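Local atomic coordinates of SmhB (Serratia marcescens, PDB entry 6ZZ5), a protein that forms one component of the tripartite alpha-pore-forming toxin Smh, here in its soluble form, and probably takes part in assembling a pore on target membranes. Residues P4-N9 with Q318-K323; A97-W102 with I304-L309; D111-Y116 with S287-L292. All blocks are in the same frame, centred on the assembly; numbering follows the deposited sequence.

How the interactions relate
All three contacts tie together helices of one elongated bundle, on the same side of the chain's centre. Interaction 3 is the buried one: between helices 99-151 and 252-300 an alanine methyl packs among threonine and leucine methyls. Interaction 2 lies farthest out, about 42 Å from the chain's centre, where helices 99-151 and 306-319 both begin; partly buried, it combines a leucine over a tryptophan face, a carboxylate at a helix start and a water bridge. Interaction 1 is a surface contact of the first turns of helix 4-30 with the break between helices 306-319 and 321-336, made mostly by side-chain branches. Interactions 1 and 3 touch through Pro4 against Glu291 and Ser287; interaction 2 meets neither.

Interaction 1: P4-N9 with Q318-K323; sequences PTLYMN and QTSVTK
Van der Waals packing between side-chain branches joins Thr5 and Leu6 to Ser320, the residue at the break between helices 306-319 and 321-336. Thr5 turns its methyl rather than its hydroxyl to the partner: CG2 comes within 4.0 Å of Ser320 CB and 3.9 Å of the carbonyl oxygen Ser320 O. The CA atoms of Thr5 and Ser320 are 6.9 Å apart, a distance that short side chains span. Thr5 also packs on Phe83 of helix 44-92 and on Val324.

Apolar-to-polar contacts lie beside this pair. Leu6 reaches over with one branch, CD2, which sits 3.1 Å from Ser320 OG and 3.6 Å from Lys323 NZ. The serine hydroxyl stands anti to its own backbone N (chi1 -164°), which brings it up against this methyl. Lys323 crosses Leu6 at about a right angle; its chain runs extended to CD, then bends at chi3 (60°), and that bend returns the ammonium end toward the leucine. Farther along, the Asn9 amide lies beside the methylene next to the charge, with Asn9 ND2 4.3 Å from Lys323 CE. This approach is packing, with Asn9 also resting on Val324.

Backbone bonds stay within helix 4-30: Met8 N donates to Pro4 O and Asn9 N to Thr5 O, closing its first turns. Between the two segments the contact is packing, with a modest 223 Å² buried. Val321 directs its CB away from helix 4-30 and touches Gln86 and Asn87 of helix 44-92, while Met8 packs on Ile79 of that same helix. The arrangement is side-by-side helix packing at the surface of an elongated alpha-helical bundle, the architecture of the HBL-like alpha-pore-forming toxins.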
loop_
_atom_site.group_PDB
_atom_site.type_symbol
_atom_site.label_atom_id
_atom_site.label_comp_id
_atom_site.label_asym_id
_atom_site.label_seq_id
_atom_site.Cartn_x
_atom_site.Cartn_y
_atom_site.Cartn_z
ATOM N N PRO A 4 -19.280 2.912 -14.155
ATOM C CA PRO A 4 -18.965 3.127 -12.744
ATOM C C PRO A 4 -18.682 1.825 -11.991
ATOM O O PRO A 4 -17.793 1.864 -11.143
ATOM C CB PRO A 4 -20.166 3.875 -12.135
ATOM C CG PRO A 4 -20.801 4.556 -13.328
ATOM C CD PRO A 4 -20.473 3.697 -14.555
ATOM N N THR A 5 -19.412 0.743 -12.258
ATOM C CA THR A 5 -19.229 -0.506 -11.500
ATOM C C THR A 5 -17.824 -1.072 -11.767
ATOM O O THR A 5 -17.207 -1.615 -10.839
ATOM C CB THR A 5 -20.328 -1.527 -11.782
ATOM O OG1 THR A 5 -21.536 -0.927 -11.337
ATOM C CG2 THR A 5 -20.041 -2.827 -11.072
ATOM N N LEU A 6 -17.321 -0.942 -12.980
ATOM C CA LEU A 6 -15.968 -1.460 -13.350
ATOM C C LEU A 6 -14.904 -0.513 -12.788
ATOM O O LEU A 6 -13.874 -1.063 -12.360
ATOM C CB LEU A 6 -15.862 -1.636 -14.867
ATOM C CG LEU A 6 -16.899 -2.607 -15.465
ATOM C CD1 LEU A 6 -16.825 -2.644 -16.990
ATOM C CD2 LEU A 6 -16.799 -4.015 -14.864
ATOM N N TYR A 7 -15.177 0.803 -12.733
ATOM C CA TYR A 7 -14.231 1.767 -12.119
ATOM C C TYR A 7 -14.170 1.465 -10.621
ATOM O O TYR A 7 -13.068 1.477 -10.065
ATOM C CB TYR A 7 -14.657 3.229 -12.270
ATOM C CG TYR A 7 -14.532 3.883 -13.612
ATOM C CD1 TYR A 7 -13.445 3.637 -14.439
ATOM C CD2 TYR A 7 -15.448 4.856 -14.010
ATOM C CE1 TYR A 7 -13.308 4.291 -15.658
ATOM C CE2 TYR A 7 -15.352 5.487 -15.245
ATOM C CZ TYR A 7 -14.266 5.213 -16.061
ATOM O OH TYR A 7 -14.147 5.848 -17.266
ATOM N N MET A 8 -15.331 1.232 -9.980
ATOM C CA MET A 8 -15.422 0.808 -8.561
ATOM C C MET A 8 -14.558 -0.436 -8.327
ATOM O O MET A 8 -13.789 -0.453 -7.355
ATOM C CB MET A 8 -16.853 0.543 -8.106
ATOM C CG MET A 8 -17.746 1.835 -8.072
ATOM S SD MET A 8 -17.314 2.965 -6.725
ATOM C CE MET A 8 -17.896 1.897 -5.379
ATOM N N ASN A 9 -14.730 -1.463 -9.139
ATOM C CA ASN A 9 -14.018 -2.733 -8.979
ATOM C C ASN A 9 -12.512 -2.487 -9.140
ATOM O O ASN A 9 -11.742 -3.029 -8.322
ATOM C CB ASN A 9 -14.529 -3.787 -9.965
ATOM C CG ASN A 9 -14.007 -5.146 -9.581
ATOM O OD1 ASN A 9 -14.243 -5.619 -8.464
ATOM N ND2 ASN A 9 -13.340 -5.791 -10.517
ATOM N N GLN A 318 -27.203 -8.748 -13.034
ATOM C CA GLN A 318 -26.865 -10.018 -13.706
ATOM C C GLN A 318 -25.508 -9.905 -14.384
ATOM O O GLN A 318 -25.029 -10.933 -14.820
ATOM C CB GLN A 318 -27.926 -10.359 -14.730
ATOM C CG GLN A 318 -29.176 -10.920 -14.105
ATOM C CD GLN A 318 -30.193 -11.255 -15.169
ATOM O OE1 GLN A 318 -30.995 -10.383 -15.528
ATOM N NE2 GLN A 318 -30.159 -12.488 -15.687
ATOM N N THR A 319 -24.909 -8.721 -14.466
ATOM C CA THR A 319 -23.722 -8.504 -15.344
ATOM C C THR A 319 -22.450 -8.318 -14.513
ATOM O O THR A 319 -21.666 -9.232 -14.555
ATOM C CB THR A 319 -23.930 -7.374 -16.371
ATOM O OG1 THR A 319 -24.213 -6.159 -15.703
ATOM C CG2 THR A 319 -25.031 -7.693 -17.335
ATOM N N SER A 320 -22.220 -7.211 -13.803
ATOM C CA SER A 320 -20.893 -7.025 -13.156
ATOM C C SER A 320 -21.004 -6.964 -11.629
ATOM O O SER A 320 -19.950 -6.770 -10.990
ATOM C CB SER A 320 -20.123 -5.856 -13.740
ATOM O OG SER A 320 -18.746 -5.943 -13.376
ATOM N N VAL A 321 -22.193 -7.164 -11.012
ATOM C CA VAL A 321 -22.260 -6.946 -9.544
ATOM C C VAL A 321 -21.654 -8.163 -8.830
ATOM O O VAL A 321 -20.952 -7.990 -7.823
ATOM C CB VAL A 321 -23.663 -6.565 -9.084
ATOM C CG1 VAL A 321 -23.732 -6.504 -7.595
ATOM C CG2 VAL A 321 -24.051 -5.241 -9.750
ATOM N N THR A 322 -21.822 -9.347 -9.356
ATOM C CA THR A 322 -21.419 -10.574 -8.645
ATOM C C THR A 322 -19.890 -10.584 -8.509
ATOM O O THR A 322 -19.380 -10.959 -7.454
ATOM C CB THR A 322 -21.950 -11.822 -9.348
ATOM O OG1 THR A 322 -23.373 -11.797 -9.124
ATOM C CG2 THR A 322 -21.339 -13.052 -8.741
ATOM N N LYS A 323 -19.198 -10.137 -9.538
ATOM C CA LYS A 323 -17.719 -10.111 -9.530
ATOM C C LYS A 323 -17.242 -9.117 -8.454
ATOM O O LYS A 323 -16.329 -9.423 -7.699
ATOM C CB LYS A 323 -17.238 -9.795 -10.947
ATOM C CG LYS A 323 -15.744 -9.479 -11.093
ATOM C CD LYS A 323 -15.379 -9.118 -12.534
ATOM C CE LYS A 323 -16.164 -7.902 -13.001
ATOM N NZ LYS A 323 -15.745 -7.429 -14.339
#

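Interaction 2: A97-W102 with I304-L309; sequences ATKEQW and IDDSFL
Two helix N-termini meet at one end of the helical bundle, each opened by a capping residue, and Asp306 and Trp102 carry the contact between them. Thr98 and Gln101 form a capping box at the start of helix 99-151: Gln101 N donates to Thr98 OG1, and Thr98 N returns a bond to a lone pair of Gln101 OE1, in the carbonyl plane. Helix 306-319 has Asp305 as N-cap, its OD1 accepting from Phe308 N at 3.1 Å.

The carboxylate of Asp306 projects into the first turn of the other helix. Its OD2 lies 3.1 Å from Lys99 N, but the angle is too poor for a hydrogen bond; the same oxygen is 3.4 Å from Lys99 CB. The position near a helix N-terminus would probably favour the negative charge. Asp306 CG meets Trp102 CD1 at 3.7 Å, the ring and carboxylate planes being 43° apart.

Leu309 covers one face of Trp102 with its CB, 3.9 Å from the centroid of the six-membered ring and only 7° off the ring normal, a CH-pi contact. The indole comes forward because its CG is anti to the carbonyl carbon (chi1 -84°). Leu299 of helix 252-300 touches Trp102, Asp306 and Leu309, and Met93 packs on the tryptophan as well, so Trp102 and Leu309 are buried, while Asp306 is partly exposed and Lys99 exposed.

Lys99 crosses Asp306 at about a right angle and runs on, fully extended, past the carboxylate. Its ammonium group, with NZ 6.2 Å from Asp306 OD1, donates to Leu299 O and to a water; that water is 2.8 Å from Lys99 NZ and donates onward to Ile304 O.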
loop_
_atom_site.group_PDB
_atom_site.type_symbol
_atom_site.label_atom_id
_atom_site.label_comp_id
_atom_site.label_asym_id
_atom_site.label_seq_id
_atom_site.Cartn_x
_atom_site.Cartn_y
_atom_site.Cartn_z
ATOM N N ALA A 97 -42.796 -2.007 -8.232
ATOM C CA ALA A 97 -42.524 -0.719 -7.551
ATOM C C ALA A 97 -43.108 0.449 -8.363
ATOM O O ALA A 97 -42.957 0.397 -9.611
ATOM C CB ALA A 97 -41.077 -0.500 -7.418
ATOM N N THR A 98 -43.679 1.457 -7.714
ATOM C CA THR A 98 -44.285 2.625 -8.436
ATOM C C THR A 98 -43.188 3.624 -8.798
ATOM O O THR A 98 -42.052 3.514 -8.255
ATOM C CB THR A 98 -45.357 3.331 -7.605
ATOM O OG1 THR A 98 -44.642 3.833 -6.460
ATOM C CG2 THR A 98 -46.477 2.408 -7.204
ATOM N N LYS A 99 -43.532 4.626 -9.598
ATOM C CA LYS A 99 -42.559 5.678 -9.935
ATOM C C LYS A 99 -42.135 6.393 -8.642
ATOM O O LYS A 99 -40.963 6.725 -8.477
ATOM C CB LYS A 99 -43.161 6.641 -10.940
ATOM C CG LYS A 99 -42.182 7.738 -11.288
ATOM C CD LYS A 99 -42.710 8.697 -12.352
ATOM C CE LYS A 99 -41.766 9.881 -12.541
ATOM N NZ LYS A 99 -42.062 10.540 -13.841
ATOM N N GLU A 100 -43.074 6.618 -7.737
ATOM C CA GLU A 100 -42.787 7.288 -6.447
ATOM C C GLU A 100 -41.711 6.464 -5.701
ATOM O O GLU A 100 -40.831 7.050 -5.084
ATOM C CB GLU A 100 -44.086 7.317 -5.669
ATOM C CG GLU A 100 -44.001 8.003 -4.359
ATOM C CD GLU A 100 -45.336 7.965 -3.636
ATOM O OE1 GLU A 100 -45.707 9.002 -3.117
ATOM O OE2 GLU A 100 -45.960 6.870 -3.547
ATOM N N GLN A 101 -41.890 5.158 -5.633
ATOM C CA GLN A 101 -40.934 4.257 -4.927
ATOM C C GLN A 101 -39.570 4.303 -5.597
ATOM O O GLN A 101 -38.550 4.386 -4.870
ATOM C CB GLN A 101 -41.521 2.857 -4.907
ATOM C CG GLN A 101 -42.691 2.751 -3.943
ATOM C CD GLN A 101 -43.235 1.366 -3.842
ATOM O OE1 GLN A 101 -43.724 0.813 -4.815
ATOM N NE2 GLN A 101 -43.226 0.833 -2.621
ATOM N N TRP A 102 -39.529 4.331 -6.932
ATOM C CA TRP A 102 -38.242 4.428 -7.667
ATOM C C TRP A 102 -37.557 5.765 -7.366
ATOM O O TRP A 102 -36.323 5.752 -7.157
ATOM C CB TRP A 102 -38.436 4.240 -9.163
ATOM C CG TRP A 102 -38.459 2.824 -9.584
ATOM C CD1 TRP A 102 -39.537 2.128 -10.049
ATOM C CD2 TRP A 102 -37.327 1.958 -9.690
ATOM N NE1 TRP A 102 -39.148 0.871 -10.378
ATOM C CE2 TRP A 102 -37.812 0.739 -10.186
ATOM C CE3 TRP A 102 -35.977 2.087 -9.406
ATOM C CZ2 TRP A 102 -36.994 -0.352 -10.400
ATOM C CZ3 TRP A 102 -35.148 1.009 -9.641
ATOM C CH2 TRP A 102 -35.659 -0.185 -10.155
ATOM N N ILE A 304 -36.443 9.699 -18.334
ATOM C CA ILE A 304 -36.512 8.222 -18.302
ATOM C C ILE A 304 -37.772 7.833 -17.543
ATOM O O ILE A 304 -38.382 8.703 -16.872
ATOM C CB ILE A 304 -35.268 7.596 -17.660
ATOM C CG1 ILE A 304 -35.148 7.990 -16.181
ATOM C CG2 ILE A 304 -34.020 7.897 -18.514
ATOM C CD1 ILE A 304 -33.965 7.392 -15.503
ATOM N N ASP A 305 -38.184 6.582 -17.692
ATOM C CA ASP A 305 -39.391 6.029 -17.027
ATOM C C ASP A 305 -39.010 4.780 -16.195
ATOM O O ASP A 305 -37.809 4.387 -16.154
ATOM C CB ASP A 305 -40.480 5.846 -18.082
ATOM C CG ASP A 305 -40.182 4.783 -19.111
ATOM O OD1 ASP A 305 -39.145 4.088 -18.971
ATOM O OD2 ASP A 305 -40.948 4.733 -20.116
ATOM N N ASP A 306 -39.986 4.173 -15.533
ATOM C CA ASP A 306 -39.733 2.991 -14.669
ATOM C C ASP A 306 -39.220 1.836 -15.508
ATOM O O ASP A 306 -38.418 1.064 -15.021
ATOM C CB ASP A 306 -41.008 2.615 -13.909
ATOM C CG ASP A 306 -41.368 3.671 -12.869
ATOM O OD1 ASP A 306 -40.603 4.589 -12.705
ATOM O OD2 ASP A 306 -42.395 3.549 -12.218
ATOM N N SER A 307 -39.666 1.711 -16.750
ATOM C CA SER A 307 -39.217 0.613 -17.634
ATOM C C SER A 307 -37.697 0.694 -17.855
ATOM O O SER A 307 -37.018 -0.341 -17.809
ATOM C CB SER A 307 -39.991 0.642 -18.925
ATOM O OG SER A 307 -39.619 -0.472 -19.675
ATOM N N PHE A 308 -37.165 1.904 -18.006
ATOM C CA PHE A 308 -35.721 2.129 -18.208
ATOM C C PHE A 308 -34.987 1.606 -16.971
ATOM O O PHE A 308 -33.972 0.921 -17.060
ATOM C CB PHE A 308 -35.460 3.613 -18.415
ATOM C CG PHE A 308 -34.019 3.924 -18.639
ATOM C CD1 PHE A 308 -33.500 3.905 -19.922
ATOM C CD2 PHE A 308 -33.202 4.292 -17.583
ATOM C CE1 PHE A 308 -32.170 4.232 -20.157
ATOM C CE2 PHE A 308 -31.869 4.611 -17.819
ATOM C CZ PHE A 308 -31.345 4.570 -19.102
ATOM N N LEU A 309 -35.499 1.949 -15.802
ATOM C CA LEU A 309 -34.849 1.583 -14.512
ATOM C C LEU A 309 -34.961 0.072 -14.257
ATOM O O LEU A 309 -33.983 -0.518 -13.782
ATOM C CB LEU A 309 -35.484 2.393 -13.392
ATOM C CG LEU A 309 -35.119 3.878 -13.425
ATOM C CD1 LEU A 309 -36.056 4.645 -12.525
ATOM C CD2 LEU A 309 -33.661 4.072 -13.018
HETATM O O HOH W 1 -40.957 9.150 -16.060
#

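Interaction 3: D111-Y116 with S287-L292; sequences DKAKEY and SLTSEL. With EDO (1,2-ethanediol), chain J; EDO (1,2-ethanediol), chain I.
Ala113 points its CB toward the other helix, where it meets the methyl of Thr289: Ala113 CB and Thr289 CG2 are 3.4 Å apart, tighter than usual for two carbons. Their CA atoms stand 5.7 Å apart, the nearest pair between the segments. Thr289 CG2 also presses on the backbone between Ala113 and Lys114, 3.5 Å from Lys114 N. Thr289 OG1 sits between its backbone N and carbonyl carbon (chi1 57°), which leaves CG2 anti to the carbonyl carbon. There the hydroxyl lies within bonding distance of Gln117 OE1, Trp285 O and Asp286 O, three acceptors that can share its single proton only in turn or by bifurcation.

Leu292, one turn on, and Leu288, next to Thr289 in sequence, also reach Ala113. Leu292 brings CD1 to 3.8 Å from Ala113 CB, and Leu288 approaches that CB more loosely through CD2. Both leucines also touch Tyr82 of helix 44-92. Lys114 lies obliquely across Thr289, passing CG within 4.1 Å of Thr289 CG2; its chain then bends and leads away, its NZ forming a weak salt bridge with Asp111 OD1, 3.3 Å long, and a long, weak ion pair with Glu293.

Glu291 faces another way, beside Pro4 of helix 4-30. Two ethanediol molecules, probably from the crystallisation liquor, sit at its carboxylate; the one of chain I donates from O1 to Glu291 OE2 at 3.1 Å, and touches Leu288 CD1 through O2.

The helix directions differ by 160°. One alanine CB among threonine and leucine methyls, at an ordinary 9.1 Å axis separation, is near-antiparallel helix packing, consistent with the extended helical bundle of HBL-family toxins.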
loop_
_atom_site.group_PDB
_atom_site.type_symbol
_atom_site.label_atom_id
_atom_site.label_comp_id
_atom_site.label_asym_id
_atom_site.label_seq_id
_atom_site.Cartn_x
_atom_site.Cartn_y
_atom_site.Cartn_z
ATOM N N ASP A 111 -27.876 9.041 -1.709
ATOM C CA ASP A 111 -27.455 9.597 -0.398
ATOM C C ASP A 111 -26.463 8.610 0.242
ATOM O O ASP A 111 -25.421 9.043 0.724
ATOM C CB ASP A 111 -28.622 9.892 0.557
ATOM C CG ASP A 111 -29.536 11.024 0.132
ATOM O OD1 ASP A 111 -29.134 11.835 -0.740
ATOM O OD2 ASP A 111 -30.663 11.059 0.656
ATOM N N LYS A 112 -26.725 7.313 0.196
ATOM C CA LYS A 112 -25.795 6.325 0.802
ATOM C C LYS A 112 -24.468 6.323 -0.001
ATOM O O LYS A 112 -23.378 6.377 0.614
ATOM C CB LYS A 112 -26.511 4.980 0.927
ATOM C CG LYS A 112 -25.689 3.878 1.593
ATOM C CD LYS A 112 -25.370 4.217 3.069
ATOM C CE LYS A 112 -26.512 4.851 3.835
ATOM N NZ LYS A 112 -26.722 4.214 5.150
ATOM N N ALA A 113 -24.510 6.272 -1.317
ATOM C CA ALA A 113 -23.311 6.336 -2.172
ATOM C C ALA A 113 -22.530 7.619 -1.842
ATOM O O ALA A 113 -21.297 7.567 -1.811
ATOM C CB ALA A 113 -23.641 6.273 -3.646
ATOM N N LYS A 114 -23.200 8.752 -1.715
ATOM C CA LYS A 114 -22.532 10.042 -1.395
ATOM C C LYS A 114 -21.826 9.973 -0.035
ATOM O O LYS A 114 -20.760 10.593 0.117
ATOM C CB LYS A 114 -23.527 11.191 -1.358
ATOM C CG LYS A 114 -23.911 11.716 -2.724
ATOM C CD LYS A 114 -24.839 12.907 -2.668
ATOM C CE LYS A 114 -26.272 12.519 -2.964
ATOM N NZ LYS A 114 -27.194 13.657 -2.751
ATOM N N GLU A 115 -22.407 9.286 0.941
ATOM C CA GLU A 115 -21.786 9.130 2.267
ATOM C C GLU A 115 -20.518 8.281 2.072
ATOM O O GLU A 115 -19.482 8.600 2.662
ATOM C CB GLU A 115 -22.836 8.570 3.220
ATOM C CG GLU A 115 -22.339 8.136 4.558
ATOM C CD GLU A 115 -23.383 7.317 5.350
ATOM O OE1 GLU A 115 -24.606 7.670 5.345
ATOM O OE2 GLU A 115 -22.988 6.295 5.963
ATOM N N TYR A 116 -20.566 7.230 1.264
ATOM C CA TYR A 116 -19.386 6.347 1.047
ATOM C C TYR A 116 -18.317 7.119 0.263
ATOM O O TYR A 116 -17.128 6.956 0.526
ATOM C CB TYR A 116 -19.783 5.034 0.378
ATOM C CG TYR A 116 -20.658 4.132 1.218
ATOM C CD1 TYR A 116 -20.623 4.202 2.597
ATOM C CD2 TYR A 116 -21.507 3.198 0.642
ATOM C CE1 TYR A 116 -21.398 3.376 3.401
ATOM C CE2 TYR A 116 -22.295 2.351 1.439
ATOM C CZ TYR A 116 -22.201 2.414 2.817
ATOM O OH TYR A 116 -22.983 1.643 3.636
ATOM N N SER A 287 -18.142 8.756 -9.874
ATOM C CA SER A 287 -18.808 8.335 -11.134
ATOM C C SER A 287 -20.110 7.621 -10.768
ATOM O O SER A 287 -21.095 7.830 -11.464
ATOM C CB SER A 287 -17.943 7.523 -12.036
ATOM O OG SER A 287 -17.737 6.217 -11.512
ATOM N N LEU A 288 -20.110 6.826 -9.701
ATOM C CA LEU A 288 -21.300 6.092 -9.241
ATOM C C LEU A 288 -22.333 7.103 -8.714
ATOM O O LEU A 288 -23.481 7.032 -9.159
ATOM C CB LEU A 288 -20.920 5.046 -8.187
ATOM C CG LEU A 288 -22.090 4.302 -7.557
ATOM C CD1 LEU A 288 -22.756 3.447 -8.660
ATOM C CD2 LEU A 288 -21.635 3.461 -6.382
ATOM N N THR A 289 -21.978 8.009 -7.811
ATOM C CA THR A 289 -22.961 8.982 -7.245
ATOM C C THR A 289 -23.534 9.877 -8.354
ATOM O O THR A 289 -24.753 10.120 -8.356
ATOM C CB THR A 289 -22.361 9.783 -6.093
ATOM O OG1 THR A 289 -21.215 10.416 -6.633
ATOM C CG2 THR A 289 -21.941 8.904 -4.953
ATOM N N SER A 290 -22.692 10.318 -9.271
ATOM C CA SER A 290 -23.112 11.135 -10.437
ATOM C C SER A 290 -24.151 10.372 -11.256
ATOM O O SER A 290 -25.183 10.992 -11.648
ATOM C CB SER A 290 -21.953 11.508 -11.299
ATOM O OG SER A 290 -21.212 12.533 -10.690
ATOM N N GLU A 291 -23.893 9.088 -11.509
ATOM C CA GLU A 291 -24.868 8.281 -12.264
ATOM C C GLU A 291 -26.192 8.237 -11.480
ATOM O O GLU A 291 -27.285 8.448 -12.106
ATOM C CB GLU A 291 -24.359 6.887 -12.602
ATOM C CG GLU A 291 -25.349 6.165 -13.501
ATOM C CD GLU A 291 -25.053 4.759 -14.022
ATOM O OE1 GLU A 291 -23.860 4.354 -14.112
ATOM O OE2 GLU A 291 -26.043 4.063 -14.373
ATOM N N LEU A 292 -26.155 7.908 -10.203
ATOM C CA LEU A 292 -27.405 7.692 -9.438
ATOM C C LEU A 292 -28.180 9.003 -9.358
ATOM O O LEU A 292 -29.436 8.962 -9.420
ATOM C CB LEU A 292 -27.055 7.182 -8.037
ATOM C CG LEU A 292 -26.476 5.778 -8.021
ATOM C CD1 LEU A 292 -25.959 5.493 -6.619
ATOM C CD2 LEU A 292 -27.580 4.776 -8.386
HETATM C C1 EDO J . -24.028 1.136 -17.186
HETATM O O1 EDO J . -23.023 0.248 -16.719
HETATM C C2 EDO J . -24.002 2.390 -16.418
HETATM O O2 EDO J . -23.650 2.144 -15.065
HETATM C C1 EDO I . -26.694 1.363 -11.965
HETATM O O1 EDO I . -26.048 1.227 -13.220
HETATM C C2 EDO I . -25.806 1.980 -10.959
HETATM O O2 EDO I . -24.659 1.188 -10.715
#